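Local coordinates for protein probable 2-phosphosulfolactate phosphatase (Clostridium acetobutylicum, PDB 1VR0) that probably hydrolyses (2R)-O-phospho-3-sulfolactate to (2R)-3-sulfolactate and phosphate with the help of magnesium, at residues Ala34-Met39 with Lys122-Ala127; Asp16-Ile19 with Asp23-Glu26; Asp203-Val208 with Tyr228-Asp233; Arg216-Glu219 with Asp225-Tyr228. All coordinates share one frame; numbering follows the deposited sequence.

Contact 1: Ala34-Met39 with Lys122-Ala127. With MG (magnesium ion), chain D.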
loop_
_atom_site.group_PDB
_atom_site.type_symbol
_atom_site.label_atom_id
_atom_site.label_comp_id
_atom_site.label_asym_id
_atom_site.label_seq_id
_atom_site.Cartn_x
_atom_site.Cartn_y
_atom_site.Cartn_z
ATOM N N ALA A 34 -2.459 17.388 -3.109
ATOM C CA ALA A 34 -1.659 16.198 -3.457
ATOM C C ALA A 34 -0.170 16.499 -3.342
ATOM O O ALA A 34 0.299 17.508 -3.830
ATOM C CB ALA A 34 -1.966 15.718 -4.848
ATOM N N VAL A 35 0.568 15.619 -2.685
ATOM C CA VAL A 35 1.989 15.782 -2.550
ATOM C C VAL A 35 2.655 14.623 -3.285
ATOM O O VAL A 35 2.491 13.479 -2.906
ATOM C CB VAL A 35 2.385 15.755 -1.084
ATOM C CG1 VAL A 35 3.899 15.842 -0.932
ATOM C CG2 VAL A 35 1.676 16.886 -0.312
ATOM N N VAL A 36 3.377 14.912 -4.356
ATOM C CA VAL A 36 3.998 13.859 -5.133
ATOM C C VAL A 36 5.432 13.617 -4.642
ATOM O O VAL A 36 6.222 14.560 -4.465
ATOM C CB VAL A 36 3.969 14.173 -6.615
ATOM C CG1 VAL A 36 4.650 13.072 -7.372
ATOM C CG2 VAL A 36 2.528 14.339 -7.103
ATOM N N ILE A 37 5.761 12.346 -4.427
ATOM C CA ILE A 37 7.089 11.956 -3.955
ATOM C C ILE A 37 7.761 10.920 -4.857
ATOM O O ILE A 37 7.220 9.853 -5.112
ATOM C CB ILE A 37 7.007 11.478 -2.496
ATOM C CG1 ILE A 37 6.608 12.672 -1.617
ATOM C CG2 ILE A 37 8.332 10.972 -2.000
ATOM C CD1 ILE A 37 6.123 12.270 -0.262
ATOM N N ASP A 38 8.936 11.272 -5.362
ATOM C CA ASP A 38 9.834 10.307 -6.030
ATOM C C ASP A 38 11.263 10.679 -5.586
ATOM O O ASP A 38 12.021 11.283 -6.339
ATOM C CB ASP A 38 9.672 10.384 -7.562
ATOM C CG ASP A 38 10.414 9.283 -8.293
ATOM O OD1 ASP A 38 10.347 8.133 -7.847
ATOM O OD2 ASP A 38 11.066 9.523 -9.337
HETATM N N MSE A 39 11.629 10.351 -4.353
HETATM C CA MSE A 39 12.828 10.966 -3.760
HETATM C C MSE A 39 14.136 10.509 -4.397
HETATM O O MSE A 39 15.158 11.233 -4.344
HETATM C CB MSE A 39 12.880 10.761 -2.246
HETATM C CG MSE A 39 12.874 9.324 -1.837
HETATM SE SE MSE A 39 13.689 8.992 -0.065
HETATM C CE MSE A 39 15.413 9.884 -0.342
ATOM N N LYS A 122 1.619 13.816 -13.460
ATOM C CA LYS A 122 0.492 13.797 -14.381
ATOM C C LYS A 122 -0.728 13.086 -13.822
ATOM O O LYS A 122 -1.845 13.519 -14.063
ATOM C CB LYS A 122 0.912 13.147 -15.713
ATOM C CG LYS A 122 2.029 13.909 -16.479
ATOM C CD LYS A 122 1.626 15.365 -16.778
ATOM C CE LYS A 122 1.827 15.756 -18.238
ATOM N NZ LYS A 122 0.863 16.856 -18.579
ATOM N N GLY A 123 -0.526 11.992 -13.087
ATOM C CA GLY A 123 -1.644 11.223 -12.511
ATOM C C GLY A 123 -2.439 11.925 -11.420
ATOM O O GLY A 123 -3.533 11.497 -11.084
ATOM N N SER A 124 -1.881 13.010 -10.880
ATOM C CA SER A 124 -2.513 13.799 -9.827
ATOM C C SER A 124 -3.242 15.067 -10.325
ATOM O O SER A 124 -3.731 15.859 -9.500
ATOM C CB SER A 124 -1.452 14.162 -8.812
ATOM O OG SER A 124 -0.674 12.999 -8.500
ATOM N N GLU A 125 -3.379 15.225 -11.647
ATOM C CA GLU A 125 -3.983 16.437 -12.244
ATOM C C GLU A 125 -5.266 16.954 -11.595
ATOM O O GLU A 125 -5.511 18.161 -11.592
ATOM C CB GLU A 125 -4.291 16.229 -13.727
ATOM C CG GLU A 125 -3.049 15.998 -14.545
ATOM C CD GLU A 125 -3.024 16.822 -15.789
ATOM O OE1 GLU A 125 -4.003 16.644 -16.571
ATOM O OE2 GLU A 125 -2.041 17.615 -15.965
ATOM N N THR A 126 -6.114 16.071 -11.094
ATOM C CA THR A 126 -7.414 16.535 -10.616
ATOM C C THR A 126 -7.370 17.142 -9.219
ATOM O O THR A 126 -8.418 17.556 -8.709
ATOM C CB THR A 126 -8.446 15.390 -10.640
ATOM O OG1 THR A 126 -7.894 14.229 -9.972
ATOM C CG2 THR A 126 -8.802 15.055 -12.093
ATOM N N ALA A 127 -6.192 17.155 -8.579
ATOM C CA ALA A 127 -6.075 17.685 -7.225
ATOM C C ALA A 127 -6.250 19.184 -7.265
ATOM O O ALA A 127 -6.002 19.804 -8.300
ATOM C CB ALA A 127 -4.722 17.336 -6.642
HETATM MG MG MG D . 10.247 6.371 -6.613
HETATM O O HOH W 1 12.037 7.428 -5.153
HETATM O O HOH W 2 11.821 4.491 -6.255
#
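The methyl groups of Ala34 and Ala127 meet at 3.7 Å between their CB atoms, where the start of strand 33-37 lies against a type I beta turn, Ser124 to Ala127. This turn takes the chain from helix 117-123 into strand 129-133, the parallel neighbour of strand 33-37 in the mixed seven-stranded sheet, so the contact packs the helix-to-strand connection against the N-terminal end of strand 33-37. Two residues along the strand, Val36 reaches the same turn: its CG2 touches Ser124 OG at 3.7 Å, a van der Waals contact. With CG1 anti to the backbone N (chi1 179°), it is CG2 that lies beside that N and faces the serine. Ser124 CB also comes near Ala34 CB, at 4.3 Å. The hydroxyl is tied back by a hydrogen bond to Ala120 O in helix 117-123, which fixes OG beside the valine and satisfies a buried polar atom. The turn is closed by Ala127 N bonding to Ser124 O at 2.9 Å, while Ala120 and Ile121 add to the cover of Val36. Beyond the packing, the strand runs out into Asp38 of the active site. Weak hydrogen bonds from Gly117 N and Ala42 N hold Asp38 OD2; Asp167, the carbonyl of Gly158 and two waters share the magnesium ion, to which Asp38 OD1 binds at 2.2 Å.

Contact 2: Asp16-Ile19 with Asp23-Glu26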
loop_
_atom_site.group_PDB
_atom_site.type_symbol
_atom_site.label_atom_id
_atom_site.label_comp_id
_atom_site.label_asym_id
_atom_site.label_seq_id
_atom_site.Cartn_x
_atom_site.Cartn_y
_atom_site.Cartn_z
ATOM N N ASP A 16 -4.000 11.017 3.592
ATOM C CA ASP A 16 -4.003 9.691 2.983
ATOM C C ASP A 16 -2.682 9.497 2.265
ATOM O O ASP A 16 -1.911 10.436 2.108
ATOM C CB ASP A 16 -5.157 9.574 1.972
ATOM C CG ASP A 16 -5.546 8.121 1.653
ATOM O OD1 ASP A 16 -5.028 7.136 2.250
ATOM O OD2 ASP A 16 -6.437 7.957 0.787
ATOM N N LEU A 17 -2.461 8.276 1.795
ATOM C CA LEU A 17 -1.255 7.930 1.063
ATOM C C LEU A 17 -1.610 6.953 -0.063
ATOM O O LEU A 17 -2.401 6.031 0.135
ATOM C CB LEU A 17 -0.251 7.306 2.011
ATOM C CG LEU A 17 1.090 6.956 1.398
ATOM C CD1 LEU A 17 2.154 7.115 2.479
ATOM C CD2 LEU A 17 1.133 5.542 0.823
ATOM N N ILE A 18 -1.030 7.181 -1.239
ATOM C CA ILE A 18 -1.167 6.293 -2.362
ATOM C C ILE A 18 0.228 5.704 -2.602
ATOM O O ILE A 18 1.221 6.425 -2.609
ATOM C CB ILE A 18 -1.646 7.051 -3.549
ATOM C CG1 ILE A 18 -3.109 7.443 -3.318
ATOM C CG2 ILE A 18 -1.464 6.229 -4.798
ATOM C CD1 ILE A 18 -3.705 8.366 -4.364
ATOM N N ILE A 19 0.293 4.399 -2.809
ATOM C CA ILE A 19 1.547 3.684 -2.758
ATOM C C ILE A 19 2.348 3.644 -4.080
ATOM O O ILE A 19 3.506 3.224 -4.050
ATOM C CB ILE A 19 1.340 2.241 -2.275
ATOM C CG1 ILE A 19 0.401 1.477 -3.230
ATOM C CG2 ILE A 19 0.780 2.239 -0.861
ATOM C CD1 ILE A 19 0.633 -0.051 -3.211
ATOM N N ASP A 23 -1.264 3.020 -8.783
ATOM C CA ASP A 23 -2.359 2.851 -7.826
ATOM C C ASP A 23 -3.137 4.140 -7.550
ATOM O O ASP A 23 -3.960 4.183 -6.647
ATOM C CB ASP A 23 -1.823 2.234 -6.553
ATOM C CG ASP A 23 -1.397 0.799 -6.766
ATOM O OD1 ASP A 23 -2.306 -0.014 -7.111
ATOM O OD2 ASP A 23 -0.166 0.499 -6.643
ATOM N N ILE A 24 -2.943 5.166 -8.370
ATOM C CA ILE A 24 -3.712 6.378 -8.224
ATOM C C ILE A 24 -5.143 6.156 -8.713
ATOM O O ILE A 24 -5.360 5.606 -9.775
ATOM C CB ILE A 24 -3.126 7.487 -9.043
ATOM C CG1 ILE A 24 -1.779 7.882 -8.507
ATOM C CG2 ILE A 24 -4.013 8.701 -9.025
ATOM C CD1 ILE A 24 -1.042 8.771 -9.425
ATOM N N LYS A 25 -6.118 6.575 -7.929
ATOM C CA LYS A 25 -7.507 6.584 -8.366
ATOM C C LYS A 25 -7.950 8.016 -8.174
ATOM O O LYS A 25 -7.702 8.597 -7.117
ATOM C CB LYS A 25 -8.350 5.605 -7.535
ATOM C CG LYS A 25 -8.026 4.108 -7.757
ATOM C CD LYS A 25 -8.199 3.322 -6.430
ATOM C CE LYS A 25 -8.067 1.763 -6.546
ATOM N NZ LYS A 25 -9.343 1.117 -6.988
ATOM N N GLU A 26 -8.556 8.587 -9.213
ATOM C CA GLU A 26 -9.030 9.978 -9.199
ATOM C C GLU A 26 -9.762 10.403 -7.923
ATOM O O GLU A 26 -9.499 11.469 -7.379
ATOM C CB GLU A 26 -10.012 10.202 -10.340
ATOM C CG GLU A 26 -9.489 11.035 -11.490
ATOM C CD GLU A 26 -10.631 11.699 -12.254
ATOM O OE1 GLU A 26 -11.745 11.863 -11.665
ATOM O OE2 GLU A 26 -10.414 12.073 -13.437
#
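Ile19 takes a chi1 of 60°, which wedges CG1 between its backbone N and carbonyl carbon and brings both CG1 and CD1 up to the carboxylate of Asp23, each 3.6 Å from Asp23 OD2. With CG1 of Ile18 beside the backbone N (chi1 -71°), Ile18 CG2 falls anti to that N and is turned onto the backbone of the returning chain instead: CG2 lies 3.7 Å from Asp23 O. The same methyl meets the chain of Ile24, at 4.1 Å from Ile24 CG1. The contact is thus a tight reversal, in which the end of strand 13-18 is folded upon by the loop that leads on to strand 33-37. Val153 and Val155 of the adjacent strand 152-156 extend the apolar layer, the first touching Ile18 and the second Ile24. The carboxylate of Asp23 is placed by Ser20, whose OG shares a hydrogen bond with OD2 from the short connection between the two segments. The loop also faces the dimer partner: Lys25 NZ bonds to Asp22 O of the second subunit, and Asp23 packs on Lys25 of that subunit. Across the two segments the attachment is dispersive, with methyl and methylene groups laid against a carbonyl and a carboxylate. Asp23 therefore has an apolar wall on its Ile19 side, and its charge is probably eased by the Ser20 hydroxyl.

Contact 3: Asp203-Val208 with Tyr228-Asp233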
loop_
_atom_site.group_PDB
_atom_site.type_symbol
_atom_site.label_atom_id
_atom_site.label_comp_id
_atom_site.label_asym_id
_atom_site.label_seq_id
_atom_site.Cartn_x
_atom_site.Cartn_y
_atom_site.Cartn_z
ATOM N N ASP A 203 16.574 8.870 10.825
ATOM C CA ASP A 203 17.736 9.197 9.997
ATOM C C ASP A 203 17.432 8.861 8.533
ATOM O O ASP A 203 18.152 9.280 7.667
ATOM C CB ASP A 203 18.980 8.416 10.451
ATOM C CG ASP A 203 18.840 6.882 10.190
ATOM O OD1 ASP A 203 17.843 6.257 10.658
ATOM O OD2 ASP A 203 19.708 6.308 9.489
ATOM N N ILE A 204 16.405 8.057 8.267
ATOM C CA ILE A 204 15.972 7.751 6.894
ATOM C C ILE A 204 16.941 6.855 6.107
ATOM O O ILE A 204 16.544 5.795 5.646
ATOM C CB ILE A 204 15.631 9.036 6.103
ATOM C CG1 ILE A 204 14.410 9.700 6.734
ATOM C CG2 ILE A 204 15.322 8.711 4.637
ATOM C CD1 ILE A 204 14.037 11.089 6.165
ATOM N N LYS A 205 18.176 7.324 5.921
ATOM C CA LYS A 205 19.256 6.586 5.226
ATOM C C LYS A 205 19.239 5.088 5.495
ATOM O O LYS A 205 19.251 4.278 4.571
ATOM C CB LYS A 205 20.619 7.079 5.708
ATOM C CG LYS A 205 21.409 8.030 4.814
ATOM C CD LYS A 205 22.698 8.402 5.585
ATOM C CE LYS A 205 23.720 9.110 4.722
ATOM N NZ LYS A 205 24.996 9.311 5.525
ATOM N N GLY A 206 19.238 4.732 6.775
ATOM C CA GLY A 206 19.388 3.339 7.171
ATOM C C GLY A 206 18.315 2.440 6.593
ATOM O O GLY A 206 18.595 1.380 6.076
ATOM N N PHE A 207 17.074 2.884 6.659
ATOM C CA PHE A 207 15.967 2.034 6.327
ATOM C C PHE A 207 15.743 1.960 4.822
ATOM O O PHE A 207 15.254 0.974 4.298
ATOM C CB PHE A 207 14.729 2.545 7.066
ATOM C CG PHE A 207 13.605 1.607 7.031
ATOM C CD1 PHE A 207 13.486 0.635 7.995
ATOM C CD2 PHE A 207 12.680 1.656 5.996
ATOM C CE1 PHE A 207 12.439 -0.281 7.934
ATOM C CE2 PHE A 207 11.618 0.738 5.931
ATOM C CZ PHE A 207 11.495 -0.207 6.897
ATOM N N VAL A 208 16.115 3.007 4.111
ATOM C CA VAL A 208 15.990 2.995 2.670
ATOM C C VAL A 208 16.841 1.870 2.055
ATOM O O VAL A 208 16.499 1.313 1.010
ATOM C CB VAL A 208 16.407 4.348 2.069
ATOM C CG1 VAL A 208 16.432 4.280 0.521
ATOM C CG2 VAL A 208 15.469 5.449 2.530
ATOM N N TYR A 228 22.834 12.618 -0.852
ATOM C CA TYR A 228 22.318 13.954 -1.021
ATOM C C TYR A 228 20.793 13.971 -0.816
ATOM O O TYR A 228 20.273 14.787 -0.061
ATOM C CB TYR A 228 22.710 14.494 -2.412
ATOM C CG TYR A 228 22.041 15.787 -2.740
ATOM C CD1 TYR A 228 22.557 16.988 -2.274
ATOM C CD2 TYR A 228 20.853 15.818 -3.453
ATOM C CE1 TYR A 228 21.927 18.200 -2.540
ATOM C CE2 TYR A 228 20.208 17.025 -3.722
ATOM C CZ TYR A 228 20.761 18.209 -3.269
ATOM O OH TYR A 228 20.163 19.413 -3.536
ATOM N N CYS A 229 20.092 13.055 -1.476
ATOM C CA CYS A 229 18.629 12.976 -1.376
ATOM C C CYS A 229 18.091 12.609 0.007
ATOM O O CYS A 229 16.899 12.779 0.270
ATOM C CB CYS A 229 18.077 11.992 -2.401
ATOM S SG CYS A 229 18.396 12.508 -4.110
ATOM N N CYS A 230 18.957 12.116 0.875
ATOM C CA CYS A 230 18.576 11.865 2.252
ATOM C C CYS A 230 18.781 13.053 3.187
ATOM O O CYS A 230 18.490 12.948 4.363
ATOM C CB CYS A 230 19.374 10.686 2.771
ATOM S SG CYS A 230 18.868 9.155 2.008
ATOM N N LYS A 231 19.311 14.168 2.685
ATOM C CA LYS A 231 19.508 15.352 3.516
ATOM C C LYS A 231 18.179 16.067 3.792
ATOM O O LYS A 231 17.405 16.376 2.888
ATOM C CB LYS A 231 20.546 16.289 2.880
ATOM C CG LYS A 231 21.875 15.575 2.609
ATOM C CD LYS A 231 23.120 16.280 3.119
ATOM C CE LYS A 231 24.122 15.219 3.733
ATOM N NZ LYS A 231 25.254 15.784 4.570
ATOM N N LYS A 232 17.917 16.304 5.065
ATOM C CA LYS A 232 16.669 16.934 5.516
ATOM C C LYS A 232 16.682 18.443 5.359
ATOM O O LYS A 232 17.673 19.076 5.659
ATOM C CB LYS A 232 16.407 16.620 7.014
ATOM C CG LYS A 232 16.020 15.165 7.318
ATOM C CD LYS A 232 15.897 14.911 8.813
ATOM C CE LYS A 232 15.158 13.637 9.080
ATOM N NZ LYS A 232 15.354 13.239 10.493
ATOM N N ASP A 233 15.581 19.018 4.886
ATOM C CA ASP A 233 15.305 20.445 5.120
ATOM C C ASP A 233 16.403 21.367 4.654
ATOM O O ASP A 233 16.732 22.336 5.333
ATOM C CB ASP A 233 15.055 20.667 6.618
ATOM C CG ASP A 233 14.569 22.079 6.950
ATOM O OD1 ASP A 233 13.733 22.686 6.218
ATOM O OD2 ASP A 233 15.034 22.598 7.987
#
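Lys205 and Cys230 bring their CA atoms to 6.1 Å where helix 205-208 starts against the tail of helix 223-229. The chain enters that helix through a classic gamma turn at Ile204 (phi 71°, psi -60°), closed by Lys205 N to Asp203 O at 2.6 Å. Asp203 steadies this start: in an Asx motif its OD2 accepts from Gly206 N at 3.2 Å, the donor standing above the carboxylate plane rather than in it. Across the contact, Cys230 pushes its side chain into the bend. Its SG lies 3.9 Å from Lys205 CG, its CB is equally close to that methylene, and Ile204 CG2 comes up to SG more loosely. Farther along, the tip of Ile204 passes obliquely over the end of an extended lysine, CD1 resting 4.0 Å from Lys232 CE. That lysine's ammonium is held by Glu202 O, just before the gamma turn, and by Tyr198 OH of helix 189-199, so its aliphatic end is held across the tip of Ile204 while its charge is bound. The ammonium of Lys205 stretches the other way, toward a long, weak ion pair with Glu227. Around this join, Tyr198 backs Ile204 and Tyr173 of helix 165-181 touches Lys232. Helix 205-208 itself is wedged between helices 165-181 and 223-229 through Val208, while Phe207 meets Tyr196 of the second subunit edge-to-face.

Contact 4: Arg216-Glu219 with Asp225-Tyr228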
loop_
_atom_site.group_PDB
_atom_site.type_symbol
_atom_site.label_atom_id
_atom_site.label_comp_id
_atom_site.label_asym_id
_atom_site.label_seq_id
_atom_site.Cartn_x
_atom_site.Cartn_y
_atom_site.Cartn_z
ATOM N N ARG A 216 19.295 -0.871 -7.137
ATOM C CA ARG A 216 19.415 -0.297 -8.476
ATOM C C ARG A 216 20.287 0.974 -8.479
ATOM O O ARG A 216 21.197 1.144 -9.330
ATOM C CB ARG A 216 18.033 0.026 -9.053
ATOM C CG ARG A 216 18.059 0.598 -10.456
ATOM C CD ARG A 216 18.803 -0.283 -11.403
ATOM N NE ARG A 216 18.903 0.282 -12.745
ATOM C CZ ARG A 216 19.726 -0.179 -13.692
ATOM N NH1 ARG A 216 20.520 -1.223 -13.468
ATOM N NH2 ARG A 216 19.750 0.388 -14.880
ATOM N N ILE A 217 19.998 1.842 -7.518
ATOM C CA ILE A 217 20.744 3.064 -7.316
ATOM C C ILE A 217 22.236 2.742 -7.079
ATOM O O ILE A 217 23.128 3.434 -7.580
ATOM C CB ILE A 217 20.119 3.861 -6.123
ATOM C CG1 ILE A 217 18.696 4.377 -6.457
ATOM C CG2 ILE A 217 21.005 5.017 -5.636
ATOM C CD1 ILE A 217 18.575 5.193 -7.678
HETATM N N MSE A 218 22.506 1.667 -6.346
HETATM C CA MSE A 218 23.870 1.287 -6.081
HETATM C C MSE A 218 24.534 0.736 -7.309
HETATM O O MSE A 218 25.708 1.036 -7.540
HETATM C CB MSE A 218 23.969 0.306 -4.929
HETATM C CG MSE A 218 23.721 0.916 -3.545
HETATM SE SE MSE A 218 24.650 2.658 -3.147
HETATM C CE MSE A 218 23.394 3.932 -3.778
ATOM N N GLU A 219 23.843 -0.069 -8.112
ATOM C CA GLU A 219 24.536 -0.657 -9.239
ATOM C C GLU A 219 24.745 0.383 -10.332
ATOM O O GLU A 219 25.538 0.175 -11.216
ATOM C CB GLU A 219 23.881 -1.943 -9.755
ATOM C CG GLU A 219 22.561 -1.802 -10.493
ATOM C CD GLU A 219 22.214 -3.027 -11.403
ATOM O OE1 GLU A 219 23.133 -3.613 -12.038
ATOM O OE2 GLU A 219 20.995 -3.359 -11.518
ATOM N N ASP A 225 24.322 10.658 -5.079
ATOM C CA ASP A 225 22.933 11.119 -5.194
ATOM C C ASP A 225 22.117 10.616 -4.009
ATOM O O ASP A 225 21.309 11.354 -3.455
ATOM C CB ASP A 225 22.267 10.641 -6.492
ATOM C CG ASP A 225 22.753 11.370 -7.744
ATOM O OD1 ASP A 225 23.343 12.503 -7.708
ATOM O OD2 ASP A 225 22.506 10.793 -8.815
ATOM N N PHE A 226 22.341 9.355 -3.625
ATOM C CA PHE A 226 21.641 8.746 -2.485
ATOM C C PHE A 226 21.868 9.545 -1.178
ATOM O O PHE A 226 20.928 9.845 -0.450
ATOM C CB PHE A 226 22.066 7.268 -2.304
ATOM C CG PHE A 226 21.681 6.692 -0.975
ATOM C CD1 PHE A 226 20.377 6.396 -0.695
ATOM C CD2 PHE A 226 22.636 6.482 0.021
ATOM C CE1 PHE A 226 20.004 5.902 0.552
ATOM C CE2 PHE A 226 22.270 5.975 1.286
ATOM C CZ PHE A 226 20.946 5.690 1.545
ATOM N N GLU A 227 23.121 9.886 -0.885
ATOM C CA GLU A 227 23.405 10.598 0.353
ATOM C C GLU A 227 22.801 11.994 0.321
ATOM O O GLU A 227 22.353 12.508 1.352
ATOM C CB GLU A 227 24.904 10.760 0.583
ATOM C CG GLU A 227 25.731 9.522 0.340
ATOM C CD GLU A 227 26.209 8.874 1.601
ATOM O OE1 GLU A 227 27.429 8.979 1.833
ATOM O OE2 GLU A 227 25.374 8.266 2.334
ATOM N N TYR A 228 22.834 12.618 -0.852
ATOM C CA TYR A 228 22.318 13.954 -1.021
ATOM C C TYR A 228 20.793 13.971 -0.816
ATOM O O TYR A 228 20.273 14.787 -0.061
ATOM C CB TYR A 228 22.710 14.494 -2.412
ATOM C CG TYR A 228 22.041 15.787 -2.740
ATOM C CD1 TYR A 228 22.557 16.988 -2.274
ATOM C CD2 TYR A 228 20.853 15.818 -3.453
ATOM C CE1 TYR A 228 21.927 18.200 -2.540
ATOM C CE2 TYR A 228 20.208 17.025 -3.722
ATOM C CZ TYR A 228 20.761 18.209 -3.269
ATOM O OH TYR A 228 20.163 19.413 -3.536
#
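Phe226 meets two side chains of the preceding helix mainly through its CB: Met218 CE comes to 3.9 Å and Ile217 CG2 to 4.2 Å from that atom. Phe226 has CG anti to the backbone N (chi1 165°), and this carries the ring away from residues 216-219 and leaves its first carbon facing them. Met218, a selenomethionine, is folded back at chi2 (-46°) and chi3 (89°); its side chain does not set out toward Phe226, but these bends swing the terminal methyl round to it. Ile217 needs no such detour, since its CG2 branch projects directly across the gap, and its side chain crosses that of Phe226 at about a right angle. Elsewhere on helix 212-219, Arg216 and Glu219 are joined one turn apart by a salt bridge, NH1 to OE2 at 2.9 Å, the oxygen lying in the guanidinium plane at its edge although the hydrogen bond is weak. Arg216 NH2 bonds to Lys84 O, and the arginine touches the bound (2R)-3-sulfolactic acid. On the second helix Asp225 OD2 forms a salt bridge with Arg41, another pocket residue. The two consecutive helices are joined by a short loop beside the pocket; the ring of Phe226 stacks edge-to-face with Tyr214, earlier in helix 212-219, and touches Lys205 and Val208 of helix 205-208.

Contacts 1 and 2 rest on the seven-stranded sheet, their centres 9 Å apart, and touch where Gly123 O meets Ile24 CG2 at 3.5 Å. Contacts 3 and 4 belong to the helical region after strand 185-187: they share Tyr228, their centres are 11 Å apart, and Lys205 O lies 3.7 Å from Phe226 CZ. The two pairs meet through Met39, next to the metal ligand Asp38: Met39 CE lies 3.3 Å from Cys229 O and 4.2 Å from Cys230 SG. Contact 4 approaches the sulfolactate, Ile217 about 4 Å from it, whereas contact 1 supplies a magnesium ligand. Contact 2, its Ile19 side chain about 11 Å from the magnesium, holds no site residue and faces the second subunit.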